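Local coordinates for leucine aminopeptidase (Legionella pneumophila, PDB 5GNE), which probably removes amino acids from the N-terminus of peptides as a zinc-dependent aminopeptidase of the M28 peptidase family, at residues L16-Q19 / L20-K23; I27-D31 / H32-I36; I40-N43 / I44-L48; N60-Y64 / I65-S69. All coordinates share one frame; numbering follows the deposited sequence.

All four are local contacts within the N-terminal region, which is built round an antiparallel sheet beside the zinc-binding peptidase fold. Interaction 2 is the hairpin 25-29/33-38 of that sheet. Tyr17 of interaction 1 packs on one of its faces, CD1 lying 3.8 Å from Ile36 CG2; on the other face Phe35 CZ lies 3.8 Å from Ile65 CD1 of interaction 4. Leu16 and Leu20 of interaction 1 meet Leu48 of interaction 3, whose Thr45 side chain is about 8 Å from that of the zinc ligand Glu239 and about 12 Å from a bound zinc ion. Interactions 3 and 4 do not touch, their nearest atoms being about 5 Å apart.

Interaction 1. Residues L16-Q19 / L20-K23; sequences LYEQ and LKDK
In the last turn of helix 14-20, where it runs into the loop before strand 25-29, Lys21 folds back on Tyr17 and Glu18 while Leu20 follows Leu16 along the buried side. The Tyr17 carbonyl serves two backbone donors. Leu20 N lies 2.7 Å from Tyr17 O, well above the carbonyl plane, in a bond three residues apart that tightens the turn as in a 3-10 helix; Lys21 N adds a weak bond to the same oxygen, bent to 121°. The lysine chain crosses the tyrosine at about a right angle, and its CG stands 3.3 Å from Tyr17 CZ, meeting the ring obliquely. A kink at chi3 (-49°) then carries Lys21 NZ to Glu18 OE1, 3.1 Å away, in a salt bridge at the surface, weak as a hydrogen bond. On the inner side Leu20 CD1 rests 4.1 Å from Leu16 CG, and both leucines press on Leu48 of helix 42-55. The Tyr17 ring packs instead on Ser34 and Ile36 of strand 33-38. Charged outside and apolar inside, the turn is typical of a short amphipathic helix laid between a sheet and a neighbouring helix.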
loop_
_atom_site.group_PDB
_atom_site.type_symbol
_atom_site.label_atom_id
_atom_site.label_comp_id
_atom_site.label_asym_id
_atom_site.label_seq_id
_atom_site.Cartn_x
_atom_site.Cartn_y
_atom_site.Cartn_z
ATOM N N LEU A 16 -18.631 5.975 -12.623
ATOM C CA LEU A 16 -18.161 7.245 -12.092
ATOM C C LEU A 16 -18.167 8.325 -13.180
ATOM O O LEU A 16 -18.472 9.483 -12.910
ATOM C CB LEU A 16 -16.770 7.058 -11.527
ATOM C CG LEU A 16 -16.200 8.052 -10.525
ATOM C CD1 LEU A 16 -17.320 8.521 -9.620
ATOM C CD2 LEU A 16 -15.087 7.353 -9.747
ATOM N N TYR A 17 -17.861 7.950 -14.418
ATOM C CA TYR A 17 -17.859 8.943 -15.495
ATOM C C TYR A 17 -19.196 9.662 -15.624
ATOM O O TYR A 17 -19.234 10.889 -15.758
ATOM C CB TYR A 17 -17.507 8.323 -16.839
ATOM C CG TYR A 17 -17.654 9.317 -17.969
ATOM C CD1 TYR A 17 -16.844 10.456 -18.022
ATOM C CD2 TYR A 17 -18.607 9.143 -18.974
ATOM C CE1 TYR A 17 -16.971 11.396 -19.054
ATOM C CE2 TYR A 17 -18.741 10.082 -20.020
ATOM C CZ TYR A 17 -17.917 11.199 -20.045
ATOM O OH TYR A 17 -18.024 12.135 -21.064
ATOM N N GLU A 18 -20.292 8.902 -15.599
ATOM C CA GLU A 18 -21.610 9.500 -15.788
ATOM C C GLU A 18 -21.925 10.509 -14.692
ATOM O O GLU A 18 -22.682 11.450 -14.919
ATOM C CB GLU A 18 -22.695 8.423 -15.853
ATOM C CG GLU A 18 -22.515 7.504 -17.051
ATOM C CD GLU A 18 -22.709 8.226 -18.383
ATOM O OE1 GLU A 18 -23.525 9.161 -18.434
ATOM O OE2 GLU A 18 -22.063 7.855 -19.380
ATOM N N GLN A 19 -21.335 10.324 -13.514
ATOM C CA GLN A 19 -21.450 11.309 -12.433
ATOM C C GLN A 19 -20.532 12.533 -12.626
ATOM O O GLN A 19 -20.656 13.526 -11.910
ATOM C CB GLN A 19 -21.123 10.657 -11.078
ATOM C CG GLN A 19 -22.025 9.487 -10.685
ATOM C CD GLN A 19 -23.490 9.839 -10.772
ATOM O OE1 GLN A 19 -23.919 10.880 -10.275
ATOM N NE2 GLN A 19 -24.258 9.002 -11.465
ATOM N N LEU A 20 -19.596 12.459 -13.563
ATOM C CA LEU A 20 -18.586 13.512 -13.707
ATOM C C LEU A 20 -18.619 14.188 -15.068
ATOM O O LEU A 20 -17.861 15.135 -15.305
ATOM C CB LEU A 20 -17.174 12.959 -13.467
ATOM C CG LEU A 20 -16.881 12.498 -12.048
ATOM C CD1 LEU A 20 -15.544 11.786 -12.002
ATOM C CD2 LEU A 20 -16.903 13.679 -11.114
ATOM N N LYS A 21 -19.413 13.620 -15.971
ATOM C CA LYS A 21 -19.531 14.040 -17.371
ATOM C C LYS A 21 -19.438 15.536 -17.596
ATOM O O LYS A 21 -18.660 16.004 -18.415
ATOM C CB LYS A 21 -20.871 13.566 -17.929
ATOM C CG LYS A 21 -20.780 12.683 -19.141
ATOM C CD LYS A 21 -22.130 12.591 -19.843
ATOM C CE LYS A 21 -23.243 12.268 -18.875
ATOM N NZ LYS A 21 -24.489 11.907 -19.611
ATOM N N ASP A 22 -20.279 16.274 -16.883
ATOM C CA ASP A 22 -20.450 17.696 -17.132
ATOM C C ASP A 22 -19.231 18.506 -16.733
ATOM O O ASP A 22 -19.080 19.645 -17.171
ATOM C CB ASP A 22 -21.726 18.199 -16.453
ATOM C CG ASP A 22 -22.986 17.631 -17.105
ATOM O OD1 ASP A 22 -22.934 17.295 -18.312
ATOM O OD2 ASP A 22 -24.019 17.490 -16.419
ATOM N N LYS A 23 -18.366 17.938 -15.898
ATOM C CA LYS A 23 -17.163 18.660 -15.497
ATOM C C LYS A 23 -15.893 18.085 -16.140
ATOM O O LYS A 23 -14.797 18.596 -15.939
ATOM C CB LYS A 23 -17.035 18.681 -13.973
ATOM C CG LYS A 23 -18.265 19.214 -13.234
ATOM C CD LYS A 23 -17.847 19.978 -11.976
ATOM C CE LYS A 23 -19.020 20.425 -11.094
ATOM N NZ LYS A 23 -18.605 20.565 -9.650
#

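Interaction 2. Residues I27-D31 / H32-I36; sequences IAQSD and HFSFI
Ile27 lays its CD1 over one face of the Phe35 ring, 4.0 Å from the centroid and 17° off the ring normal, a CH-pi contact; Ile27 CG2 adds a touch at Phe35 CD2. Along the strands, Gln29 reaches out with its chain extended beyond CG and gives NE2 to Ser34 OG at 2.8 Å, the hydroxyl lying in the amide plane. At the bend the Ser30 hydroxyl accepts two backbone N-H groups, Phe33 N at 2.9 Å and His32 N at 3.2 Å, the latter forming an ST turn. The Ser30 chi1 of 72° sets OG between the backbone N and the carbonyl carbon, where both donors can reach it. The neighbouring Asp31 carboxylate sits over one face of the His32 imidazole, the planes 45° apart. These groups ride on a beta hairpin with a classic bulge: Ile27 N and Ala28 N both donate to Phe35 O, at 2.8 and 3.3 Å, while Phe35 N returns a nearly straight bond to Ala28 O. Farther out, Asn14 holds Ser34 OG and the carbonyl of Ser30. Helix 75-81 packs on Phe35 through Ser75 and Leu78, and Tyr17 lies against Gln29 on the opposite face.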
loop_
_atom_site.group_PDB
_atom_site.type_symbol
_atom_site.label_atom_id
_atom_site.label_comp_id
_atom_site.label_asym_id
_atom_site.label_seq_id
_atom_site.Cartn_x
_atom_site.Cartn_y
_atom_site.Cartn_z
ATOM N N ILE A 27 -11.360 11.704 -22.975
ATOM C CA ILE A 27 -10.261 11.500 -23.912
ATOM C C ILE A 27 -10.403 10.178 -24.681
ATOM O O ILE A 27 -10.291 10.147 -25.887
ATOM C CB ILE A 27 -8.893 11.514 -23.192
ATOM C CG1 ILE A 27 -8.647 12.857 -22.509
ATOM C CG2 ILE A 27 -7.774 11.203 -24.179
ATOM C CD1 ILE A 27 -7.581 12.793 -21.391
ATOM N N ALA A 28 -10.638 9.088 -23.961
ATOM C CA ALA A 28 -10.850 7.771 -24.549
ATOM C C ALA A 28 -11.847 7.037 -23.674
ATOM O O ALA A 28 -11.997 7.359 -22.502
ATOM C CB ALA A 28 -9.551 6.994 -24.655
ATOM N N GLN A 29 -12.553 6.077 -24.254
ATOM C CA GLN A 29 -13.564 5.314 -23.544
ATOM C C GLN A 29 -13.651 3.890 -24.025
ATOM O O GLN A 29 -13.447 3.639 -25.188
ATOM C CB GLN A 29 -14.930 5.973 -23.691
ATOM C CG GLN A 29 -15.926 5.577 -22.596
ATOM C CD GLN A 29 -17.178 6.412 -22.650
ATOM O OE1 GLN A 29 -17.873 6.432 -23.664
ATOM N NE2 GLN A 29 -17.471 7.120 -21.557
ATOM N N SER A 30 -13.929 2.959 -23.111
ATOM C CA SER A 30 -14.176 1.548 -23.445
ATOM C C SER A 30 -15.580 1.161 -22.977
ATOM O O SER A 30 -16.314 1.993 -22.478
ATOM C CB SER A 30 -13.136 0.637 -22.789
ATOM O OG SER A 30 -13.348 0.535 -21.369
ATOM N N ASP A 31 -15.976 -0.092 -23.131
ATOM C CA ASP A 31 -17.291 -0.497 -22.646
ATOM C C ASP A 31 -17.420 -0.297 -21.113
ATOM O O ASP A 31 -18.530 -0.117 -20.622
ATOM C CB ASP A 31 -17.635 -1.930 -23.080
ATOM C CG ASP A 31 -16.664 -2.968 -22.570
ATOM O OD1 ASP A 31 -15.503 -2.624 -22.281
ATOM O OD2 ASP A 31 -17.059 -4.153 -22.506
ATOM N N HIS A 32 -16.308 -0.346 -20.370
ATOM C CA HIS A 32 -16.355 -0.255 -18.897
ATOM C C HIS A 32 -15.637 0.958 -18.255
ATOM O O HIS A 32 -16.005 1.371 -17.148
ATOM C CB HIS A 32 -15.774 -1.526 -18.280
ATOM C CG HIS A 32 -16.536 -2.765 -18.640
ATOM N ND1 HIS A 32 -17.876 -2.919 -18.350
ATOM C CD2 HIS A 32 -16.142 -3.916 -19.235
ATOM C CE1 HIS A 32 -18.280 -4.105 -18.775
ATOM N NE2 HIS A 32 -17.248 -4.730 -19.309
ATOM N N PHE A 33 -14.648 1.547 -18.929
ATOM C CA PHE A 33 -13.886 2.632 -18.310
ATOM C C PHE A 33 -13.733 3.835 -19.228
ATOM O O PHE A 33 -13.853 3.716 -20.473
ATOM C CB PHE A 33 -12.498 2.143 -17.856
ATOM C CG PHE A 33 -12.553 1.071 -16.791
ATOM C CD1 PHE A 33 -12.615 1.404 -15.453
ATOM C CD2 PHE A 33 -12.582 -0.269 -17.138
ATOM C CE1 PHE A 33 -12.685 0.418 -14.470
ATOM C CE2 PHE A 33 -12.656 -1.266 -16.168
ATOM C CZ PHE A 33 -12.707 -0.921 -14.829
ATOM N N SER A 34 -13.495 4.985 -18.593
ATOM C CA SER A 34 -13.217 6.245 -19.273
ATOM C C SER A 34 -11.899 6.875 -18.839
ATOM O O SER A 34 -11.561 6.871 -17.650
ATOM C CB SER A 34 -14.353 7.238 -19.026
ATOM O OG SER A 34 -15.578 6.693 -19.516
ATOM N N PHE A 35 -11.166 7.409 -19.810
ATOM C CA PHE A 35 -9.942 8.150 -19.561
ATOM C C PHE A 35 -10.267 9.621 -19.734
ATOM O O PHE A 35 -10.648 10.048 -20.827
ATOM C CB PHE A 35 -8.828 7.707 -20.519
ATOM C CG PHE A 35 -7.543 8.490 -20.381
ATOM C CD1 PHE A 35 -7.056 8.834 -19.131
ATOM C CD2 PHE A 35 -6.795 8.833 -21.504
ATOM C CE1 PHE A 35 -5.861 9.528 -18.994
ATOM C CE2 PHE A 35 -5.588 9.555 -21.388
ATOM C CZ PHE A 35 -5.121 9.898 -20.138
ATOM N N ILE A 36 -10.186 10.394 -18.659
ATOM C CA ILE A 36 -10.700 11.757 -18.702
ATOM C C ILE A 36 -9.755 12.806 -18.152
ATOM O O ILE A 36 -8.816 12.522 -17.412
ATOM C CB ILE A 36 -12.029 11.891 -17.922
ATOM C CG1 ILE A 36 -11.824 11.559 -16.446
ATOM C CG2 ILE A 36 -13.110 11.003 -18.524
ATOM C CD1 ILE A 36 -13.079 11.863 -15.558
#

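Interaction 3. Residues I40-N43 / I44-L48; sequences IDEN and ITNTL
Asp41 and Ile44 cross at about a right angle, the carboxylate of the first reaching the backbone of the second at the start of helix 42-55. Asp41 OD1 accepts from Ile44 N at 2.8 Å, with 163° at the hydrogen and the N-H arriving nearly along the C-O axis of the carboxylate. The aspartate can do this because chi1 (53°) folds CG in between its own backbone N and carbonyl carbon, turning the group toward the first helical turn. Ile44 CD1 lies alongside the capping oxygen, 3.3 Å from Asp41 OD1, and Lys23, from the loop after helix 14-20, packs on this isoleucine. Partial positive charge at the helix start would probably favour the ionised aspartate. Ile40 meets the other branch of Ile44, crossing it and Thr45 about squarely: its CG2 is 4.2 Å from Ile44 CG2 and 3.4 Å from Thr45 OG1. That hydroxyl turns back along the helix and donates to Asp41 O at 3.0 Å, from above the carbonyl plane. Thr45 N donates to the same oxygen at 2.9 Å, so Asp41 is bound through both side chain and carbonyl. Two residues on, Thr47 repeats the threonine pattern more loosely, its N bonded to Asn43 O and its OG1 giving a weak bond to that oxygen, while the side chain touches Leu20. The aspartate bond to the N-H three residues on is the typical N-cap of an alpha helix, to which the Thr45 hydroxyl bond is added here, on the side of the N-terminal region near the zinc site.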
loop_
_atom_site.group_PDB
_atom_site.type_symbol
_atom_site.label_atom_id
_atom_site.label_comp_id
_atom_site.label_asym_id
_atom_site.label_seq_id
_atom_site.Cartn_x
_atom_site.Cartn_y
_atom_site.Cartn_z
ATOM N N ILE A 40 -9.687 18.332 -10.535
ATOM C CA ILE A 40 -10.202 17.875 -9.259
ATOM C C ILE A 40 -10.138 18.987 -8.207
ATOM O O ILE A 40 -9.058 19.372 -7.764
ATOM C CB ILE A 40 -9.421 16.658 -8.765
ATOM C CG1 ILE A 40 -9.515 15.537 -9.799
ATOM C CG2 ILE A 40 -9.946 16.212 -7.374
ATOM C CD1 ILE A 40 -8.665 14.323 -9.477
ATOM N N ASP A 41 -11.299 19.512 -7.847
ATOM C CA ASP A 41 -11.418 20.525 -6.810
ATOM C C ASP A 41 -12.071 19.748 -5.678
ATOM O O ASP A 41 -12.255 18.549 -5.838
ATOM C CB ASP A 41 -12.234 21.731 -7.293
ATOM C CG ASP A 41 -13.596 21.339 -7.863
ATOM O OD1 ASP A 41 -14.005 20.170 -7.713
ATOM O OD2 ASP A 41 -14.262 22.206 -8.469
ATOM N N GLU A 42 -12.425 20.336 -4.541
ATOM C CA GLU A 42 -12.984 19.418 -3.558
ATOM C C GLU A 42 -14.470 19.151 -3.797
ATOM O O GLU A 42 -15.018 18.226 -3.210
ATOM C CB GLU A 42 -12.663 19.825 -2.113
ATOM C CG GLU A 42 -13.129 21.117 -1.545
ATOM C CD GLU A 42 -13.315 20.982 -0.033
ATOM O OE1 GLU A 42 -12.283 20.869 0.674
ATOM O OE2 GLU A 42 -14.471 20.981 0.448
ATOM N N ASN A 43 -15.132 19.943 -4.630
ATOM C CA ASN A 43 -16.455 19.522 -5.082
ATOM C C ASN A 43 -16.367 18.141 -5.742
ATOM O O ASN A 43 -17.093 17.200 -5.379
ATOM C CB ASN A 43 -17.048 20.525 -6.066
ATOM C CG ASN A 43 -17.653 21.730 -5.373
ATOM O OD1 ASN A 43 -18.481 21.591 -4.466
ATOM N ND2 ASN A 43 -17.238 22.926 -5.791
ATOM N N ILE A 44 -15.435 18.013 -6.686
ATOM C CA ILE A 44 -15.271 16.764 -7.429
ATOM C C ILE A 44 -14.711 15.681 -6.509
ATOM O O ILE A 44 -15.112 14.527 -6.606
ATOM C CB ILE A 44 -14.379 16.955 -8.671
ATOM C CG1 ILE A 44 -15.220 17.478 -9.836
ATOM C CG2 ILE A 44 -13.720 15.637 -9.078
ATOM C CD1 ILE A 44 -14.610 18.665 -10.534
ATOM N N THR A 45 -13.794 16.053 -5.617
ATOM C CA THR A 45 -13.311 15.120 -4.594
ATOM C C THR A 45 -14.483 14.488 -3.847
ATOM O O THR A 45 -14.494 13.278 -3.611
ATOM C CB THR A 45 -12.362 15.795 -3.585
ATOM O OG1 THR A 45 -11.170 16.241 -4.254
ATOM C CG2 THR A 45 -11.958 14.809 -2.478
ATOM N N ASN A 46 -15.482 15.292 -3.496
ATOM C CA ASN A 46 -16.618 14.783 -2.732
ATOM C C ASN A 46 -17.451 13.806 -3.532
ATOM O O ASN A 46 -17.987 12.840 -2.980
ATOM C CB ASN A 46 -17.493 15.927 -2.225
ATOM C CG ASN A 46 -16.869 16.655 -1.042
ATOM O OD1 ASN A 46 -16.742 17.877 -1.047
ATOM N ND2 ASN A 46 -16.456 15.898 -0.032
ATOM N N THR A 47 -17.590 14.075 -4.829
ATOM C CA THR A 47 -18.323 13.170 -5.702
ATOM C C THR A 47 -17.593 11.840 -5.768
ATOM O O THR A 47 -18.177 10.769 -5.610
ATOM C CB THR A 47 -18.466 13.726 -7.119
ATOM O OG1 THR A 47 -19.012 15.050 -7.054
ATOM C CG2 THR A 47 -19.380 12.826 -7.957
ATOM N N LEU A 48 -16.297 11.915 -6.007
ATOM C CA LEU A 48 -15.485 10.715 -6.051
ATOM C C LEU A 48 -15.670 9.900 -4.788
ATOM O O LEU A 48 -15.893 8.694 -4.846
ATOM C CB LEU A 48 -14.014 11.071 -6.241
ATOM C CG LEU A 48 -13.743 11.673 -7.625
ATOM C CD1 LEU A 48 -12.357 12.313 -7.695
ATOM C CD2 LEU A 48 -13.928 10.624 -8.717
#

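Interaction 4. Residues N60-Y64 / I65-S69; sequences NAEPY and IQQTS
Ile65 reaches back over one turn to Ala61, its CD1 4.1 Å from Ala61 CB. With chi1 at 60°, CG1 is tucked over its own backbone and CD1 can reach Ala61, leaving CG2 to graze Tyr64 CB at 4.3 Å. Phe35 of strand 33-38 packs on both Ala61 and Ile65, tying the turn to the sheet, and Pro63 packs on helix 243-254. Backbone hydrogen bonds wind the short helix. Ile65 N is shared between Ala61 O and Glu62 O, two bent bonds; Gln66 N closes on Glu62 O at 2.7 Å. Tyr64 N also donates to Ala61 O, and it and Ile65 N come to that oxygen from opposite faces of its plane. Gln66 then leaves the helix with positive phi (39°), and with Gln67 it forms the middle of a type I' turn. Ile65 O accepts both Thr68 N at 3.0 Å and Thr68 OG1 at 2.7 Å, which fastens the turn at its far end. Among the side chains, Asn60 OD1 caps the start of the helix by accepting from Glu62 N at 2.8 Å, in the carbonyl plane. The extended Glu62 chain crosses Gln67 obliquely, with OE2 2.9 Å from Gln67 NE2, though the angle is too poor for a hydrogen bond; the charge is met by a salt bridge to Lys167. Tyr64 OH is bonded to Asn320 and Asn323. A single helical turn, capped at its start by Asn60 and closed by a type I' turn, here links strand 59-60 of the N-terminal sheet to the loop before helix 75-81.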
loop_
_atom_site.group_PDB
_atom_site.type_symbol
_atom_site.label_atom_id
_atom_site.label_comp_id
_atom_site.label_asym_id
_atom_site.label_seq_id
_atom_site.Cartn_x
_atom_site.Cartn_y
_atom_site.Cartn_z
ATOM N N ASN A 60 -5.066 7.804 -10.912
ATOM C CA ASN A 60 -4.474 8.955 -11.557
ATOM C C ASN A 60 -3.431 8.494 -12.553
ATOM O O ASN A 60 -2.512 7.788 -12.193
ATOM C CB ASN A 60 -3.853 9.913 -10.552
ATOM C CG ASN A 60 -3.482 11.243 -11.191
ATOM O OD1 ASN A 60 -2.816 11.276 -12.222
ATOM N ND2 ASN A 60 -3.936 12.335 -10.607
ATOM N N ALA A 61 -3.565 8.927 -13.800
ATOM C CA ALA A 61 -2.702 8.429 -14.873
ATOM C C ALA A 61 -1.354 9.118 -14.925
ATOM O O ALA A 61 -0.434 8.602 -15.565
ATOM C CB ALA A 61 -3.368 8.581 -16.194
ATOM N N GLU A 62 -1.230 10.271 -14.273
ATOM C CA GLU A 62 -0.002 11.055 -14.391
ATOM C C GLU A 62 1.310 10.275 -14.232
ATOM O O GLU A 62 2.243 10.515 -14.978
ATOM C CB GLU A 62 -0.020 12.234 -13.418
ATOM C CG GLU A 62 1.067 13.239 -13.744
ATOM C CD GLU A 62 1.021 14.477 -12.863
ATOM O OE1 GLU A 62 1.773 14.556 -11.865
ATOM O OE2 GLU A 62 0.248 15.395 -13.202
ATOM N N PRO A 63 1.398 9.345 -13.267
ATOM C CA PRO A 63 2.695 8.661 -13.208
ATOM C C PRO A 63 2.988 7.840 -14.460
ATOM O O PRO A 63 4.138 7.558 -14.703
ATOM C CB PRO A 63 2.546 7.731 -11.997
ATOM C CG PRO A 63 1.517 8.401 -11.143
ATOM C CD PRO A 63 0.541 8.986 -12.119
ATOM N N TYR A 64 1.978 7.461 -15.233
ATOM C CA TYR A 64 2.231 6.669 -16.431
ATOM C C TYR A 64 2.546 7.525 -17.669
ATOM O O TYR A 64 3.239 7.069 -18.587
ATOM C CB TYR A 64 1.033 5.742 -16.735
ATOM C CG TYR A 64 0.703 4.745 -15.625
ATOM C CD1 TYR A 64 1.260 3.479 -15.623
ATOM C CD2 TYR A 64 -0.146 5.087 -14.569
ATOM C CE1 TYR A 64 0.962 2.580 -14.640
ATOM C CE2 TYR A 64 -0.454 4.183 -13.564
ATOM C CZ TYR A 64 0.106 2.930 -13.608
ATOM O OH TYR A 64 -0.173 2.017 -12.613
ATOM N N ILE A 65 2.066 8.762 -17.697
ATOM C CA ILE A 65 2.173 9.577 -18.902
ATOM C C ILE A 65 2.843 10.939 -18.694
ATOM O O ILE A 65 3.177 11.618 -19.673
ATOM C CB ILE A 65 0.790 9.800 -19.525
ATOM C CG1 ILE A 65 -0.152 10.515 -18.558
ATOM C CG2 ILE A 65 0.192 8.492 -19.936
ATOM C CD1 ILE A 65 -1.506 10.757 -19.180
ATOM N N GLN A 66 3.044 11.322 -17.434
ATOM C CA GLN A 66 3.859 12.498 -17.071
ATOM C C GLN A 66 3.733 13.717 -17.957
ATOM O O GLN A 66 4.766 14.056 -18.540
ATOM C CB GLN A 66 5.374 12.191 -17.101
ATOM C CG GLN A 66 5.904 11.004 -16.328
ATOM C CD GLN A 66 6.105 9.774 -17.217
ATOM O OE1 GLN A 66 5.555 9.680 -18.315
ATOM N NE2 GLN A 66 6.886 8.818 -16.727
ATOM N N GLN A 67 2.556 14.335 -18.123
ATOM C CA GLN A 67 2.481 15.668 -18.764
ATOM C C GLN A 67 2.607 15.559 -20.322
ATOM O O GLN A 67 2.389 16.528 -21.042
ATOM C CB GLN A 67 3.604 16.545 -18.126
ATOM C CG GLN A 67 3.587 16.577 -16.498
ATOM C CD GLN A 67 2.270 16.896 -15.808
ATOM O OE1 GLN A 67 2.009 18.071 -15.506
ATOM N NE2 GLN A 67 1.329 15.932 -15.824
ATOM N N THR A 68 2.885 14.359 -20.837
ATOM C CA THR A 68 2.801 14.077 -22.269
ATOM C C THR A 68 1.449 14.501 -22.799
ATOM O O THR A 68 0.391 14.175 -22.216
ATOM C CB THR A 68 3.013 12.605 -22.577
ATOM O OG1 THR A 68 4.298 12.217 -22.080
ATOM C CG2 THR A 68 2.970 12.358 -24.090
ATOM N N SER A 69 1.500 15.260 -23.874
ATOM C CA SER A 69 0.337 15.808 -24.521
ATOM C C SER A 69 -0.548 14.703 -25.052
ATOM O O SER A 69 -0.035 13.697 -25.528
ATOM C CB SER A 69 0.788 16.741 -25.638
ATOM O OG SER A 69 -0.312 17.117 -26.432
#